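Local coordinates for extracellular solute-binding protein, family 1 (Bifidobacterium longum subsp. infantis, PDB 6FTH), which probably binds human milk oligosaccharides outside the cell and hands them to an ABC transporter for import, at residues Gly372-Gly375 with Asn376-Asp380; Asp391-Thr394 with Lys395-Asp399. One frame throughout, in Å; residues are numbered along the deposited sequence.

Contact 1 of 2, residues Gly372-Gly375 with Asn376-Asp380; sequences GSFG and NLVTD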
# COMPACT_ATOMS: atom_id res chain seq x y z
N GLY A 372 18.88 2.06 9.52
CA GLY A 372 19.56 2.21 10.79
C GLY A 372 20.92 2.88 10.65
O GLY A 372 21.44 3.10 9.55
N SER A 373 21.51 3.18 11.80
CA SER A 373 22.76 3.94 11.83
C SER A 373 23.89 3.19 11.13
O SER A 373 23.99 1.96 11.19
CB SER A 373 23.16 4.17 13.29
OG SER A 373 22.13 4.83 14.01
N PHE A 374 24.75 3.96 10.44
CA PHE A 374 25.97 3.40 9.87
C PHE A 374 26.79 2.71 10.96
O PHE A 374 26.94 3.22 12.07
CB PHE A 374 26.79 4.52 9.23
CG PHE A 374 26.16 5.13 8.00
CD1 PHE A 374 25.54 4.35 7.05
CD2 PHE A 374 26.18 6.50 7.82
CE1 PHE A 374 24.97 4.92 5.93
CE2 PHE A 374 25.62 7.09 6.72
CZ PHE A 374 25.01 6.30 5.77
N GLY A 375 27.31 1.53 10.63
CA GLY A 375 28.08 0.74 11.57
C GLY A 375 27.27 -0.13 12.49
O GLY A 375 27.85 -0.95 13.21
N ASN A 376 25.95 0.02 12.52
CA ASN A 376 25.11 -0.87 13.30
C ASN A 376 24.64 -1.99 12.39
O ASN A 376 25.23 -3.08 12.40
CB ASN A 376 23.96 -0.06 13.94
CG ASN A 376 23.10 -0.89 14.86
OD1 ASN A 376 23.01 -2.12 14.72
ND2 ASN A 376 22.41 -0.22 15.78
N LEU A 377 23.64 -1.73 11.54
CA LEU A 377 23.16 -2.72 10.58
C LEU A 377 23.66 -2.48 9.17
O LEU A 377 23.53 -3.38 8.34
CB LEU A 377 21.62 -2.70 10.49
CG LEU A 377 20.84 -2.85 11.78
CD1 LEU A 377 19.35 -2.87 11.45
CD2 LEU A 377 21.27 -4.13 12.48
N VAL A 378 24.18 -1.30 8.86
CA VAL A 378 24.46 -0.95 7.47
C VAL A 378 25.85 -0.35 7.39
O VAL A 378 26.27 0.43 8.25
CB VAL A 378 23.38 0.01 6.90
CG1 VAL A 378 23.31 1.27 7.71
CG2 VAL A 378 23.66 0.33 5.42
N THR A 379 26.58 -0.75 6.35
CA THR A 379 27.92 -0.25 6.07
C THR A 379 27.86 0.69 4.88
O THR A 379 27.25 0.36 3.85
CB THR A 379 28.85 -1.43 5.77
OG1 THR A 379 28.99 -2.23 6.95
CG2 THR A 379 30.23 -0.93 5.35
N ASP A 380 28.47 1.87 5.02
CA ASP A 380 28.66 2.80 3.92
C ASP A 380 29.91 2.36 3.16
O ASP A 380 31.03 2.52 3.65
CB ASP A 380 28.81 4.21 4.46
CG ASP A 380 29.00 5.25 3.36
OD1 ASP A 380 29.11 4.88 2.18
OD2 ASP A 380 29.03 6.45 3.68
O HOH W 1 22.20 3.06 16.39
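Two backbone hydrogen bonds join Ser373 to Asn376 and Gly375 to Val378. Asn376 N donates to Ser373 O at 3.1 Å. It comes from above the carbonyl plane, 42° out of it. Gly375 N gives the shorter bond, 2.8 Å to Val378 O. This donor lies nearly in line with the carbonyl bond. The CA of Phe374 adds a CA-H...O contact to the same Val378 O at 3.4 Å.

The first bond closes a type II beta turn over Ser373-Asn376. Phe374 and Gly375 are its two central residues, and Gly375 takes the positive phi of the third position. The turn follows helix 363-371 and Gly372, the first residue beyond the helix, which has a positive phi. It leads into strand 378-382.

The van der Waals contacts lie beside the turn. Val378 makes a close methyl-to-carbonyl contact, with CG1 3.2 Å from Gly372 O. A chi1 of 59° sets this methyl between the backbone N and the carbonyl carbon. The same CG1 lies obliquely 3.9 Å from Phe374 CD1. Asp380 CB sits over one face of the Phe374 ring, toward the rim. Its carboxylate turns to Gly382, where OD1 takes a hydrogen bond from the backbone N.

A water bridges the polar ends, 3.0 Å from Ser373 OG and bonded only weakly to Asn376 ND2. Ser373 OG is also hydrogen-bonded to Trp48 N.

Contact 2 of 2, residues Asp391-Thr394 with Lys395-Asp399; sequences DKYT and KAMGD
Met397 runs along the flank of Tyr393, one turn earlier on the helix, the two side chains heading in a common direction. The Met397 CB starts over the backbone, 3.5 Å from Thr394 O. Its CG sits anti to the carbonyl carbon, chi1 -75°. From there it meets both the backbone and the ring of Tyr393: CG is 3.6 Å from Tyr393 O and 3.9 Å from Tyr393 CE1. The approach to the ring is oblique. The chain then bends at chi2, -67°, and runs on extended through SD. This carries CE along the ring to its phenol end, 3.6 Å from Tyr393 OH.

The backbone beneath is regular alpha helix. Met397 N bonds to Tyr393 O at 3.0 Å. Lys395, Ala396 and Gly398 make the same i to i-4 bonds to Asp391, Lys392 and Thr394.

Near the end of the helix, Lys395 NZ forms a salt bridge with Asp399 OD2 at 2.8 Å. The oxygen uses its syn lone pair. The lysine chain is extended up to chi4 and bends there to bring NZ to the carboxylate.

Met397 also touches Arg37 and Phe402, and the rings of Tyr393 and Phe402 meet edge-to-face. Helix 390-398 is the helix of a beta-alpha-beta unit: it follows strand 385-388 and precedes strand 418-420, which runs parallel to 385-388 in the sheet.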
# COMPACT_ATOMS: atom_id res chain seq x y z
N ASP A 391 21.27 -10.77 8.81
CA ASP A 391 20.88 -11.49 10.01
C ASP A 391 20.75 -10.55 11.20
O ASP A 391 19.87 -10.74 12.05
CB ASP A 391 21.90 -12.59 10.32
CG ASP A 391 21.88 -13.70 9.31
OD1 ASP A 391 20.86 -13.83 8.58
OD2 ASP A 391 22.86 -14.47 9.26
N LYS A 392 21.61 -9.55 11.27
CA LYS A 392 21.55 -8.59 12.37
C LYS A 392 20.30 -7.73 12.26
O LYS A 392 19.67 -7.40 13.28
CB LYS A 392 22.79 -7.72 12.35
CG LYS A 392 22.99 -6.90 13.62
CD LYS A 392 24.35 -6.22 13.64
CE LYS A 392 24.53 -5.29 14.84
NZ LYS A 392 25.82 -4.51 14.75
N TYR A 393 19.92 -7.36 11.04
CA TYR A 393 18.70 -6.61 10.80
C TYR A 393 17.48 -7.37 11.30
O TYR A 393 16.64 -6.83 12.03
CB TYR A 393 18.62 -6.32 9.30
CG TYR A 393 17.43 -5.54 8.80
CD1 TYR A 393 16.16 -6.08 8.82
CD2 TYR A 393 17.61 -4.27 8.25
CE1 TYR A 393 15.08 -5.36 8.35
CE2 TYR A 393 16.54 -3.55 7.76
CZ TYR A 393 15.28 -4.10 7.81
OH TYR A 393 14.19 -3.41 7.35
N THR A 394 17.34 -8.64 10.90
CA THR A 394 16.18 -9.41 11.33
C THR A 394 16.15 -9.59 12.83
O THR A 394 15.08 -9.54 13.46
CB THR A 394 16.14 -10.75 10.61
OG1 THR A 394 17.35 -11.46 10.85
CG2 THR A 394 16.00 -10.56 9.13
N LYS A 395 17.32 -9.78 13.45
CA LYS A 395 17.35 -9.88 14.90
C LYS A 395 16.90 -8.58 15.55
O LYS A 395 16.15 -8.60 16.53
CB LYS A 395 18.73 -10.30 15.39
CG LYS A 395 18.79 -10.47 16.90
CD LYS A 395 20.06 -11.10 17.37
CE LYS A 395 19.95 -11.45 18.86
NZ LYS A 395 19.76 -10.24 19.70
N ALA A 396 17.33 -7.43 15.03
CA ALA A 396 16.91 -6.16 15.62
C ALA A 396 15.39 -6.00 15.54
O ALA A 396 14.75 -5.54 16.49
CB ALA A 396 17.60 -5.00 14.90
N MET A 397 14.80 -6.38 14.40
CA MET A 397 13.35 -6.36 14.26
C MET A 397 12.70 -7.31 15.26
O MET A 397 11.71 -6.96 15.93
CB MET A 397 12.98 -6.77 12.83
CG MET A 397 13.21 -5.71 11.77
SD MET A 397 12.10 -4.30 12.00
CE MET A 397 12.34 -3.44 10.47
N GLY A 398 13.26 -8.52 15.39
CA GLY A 398 12.70 -9.51 16.30
C GLY A 398 12.76 -9.06 17.74
O GLY A 398 11.85 -9.36 18.52
N ASP A 399 13.81 -8.33 18.10
CA ASP A 399 13.98 -7.79 19.45
C ASP A 399 13.14 -6.54 19.70
O ASP A 399 13.17 -6.00 20.82
CB ASP A 399 15.45 -7.42 19.70
CG ASP A 399 16.40 -8.63 19.76
OD1 ASP A 399 15.94 -9.78 19.90
OD2 ASP A 399 17.62 -8.40 19.64

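How the contacts relate
The two contacts follow one another along the chain and neither nests nor crosses. Contact 1 comes first and closes the short loop between helix 363-371 and strand 378-382. The chain then returns through the antiparallel strand 385-388 and enters helix 390-398. Contact 2 runs along that helix and just past its C-terminal end, and closes no loop. Their centres are about 13 Å apart, yet they touch. Lys392 NZ makes a probable hydrogen bond to Asn376 O at 2.8 Å. Leu377 CD2 packs against Lys392 CG at 3.5 Å. These links tie the loop before the three-stranded sheet to the first turn of the helix beside it.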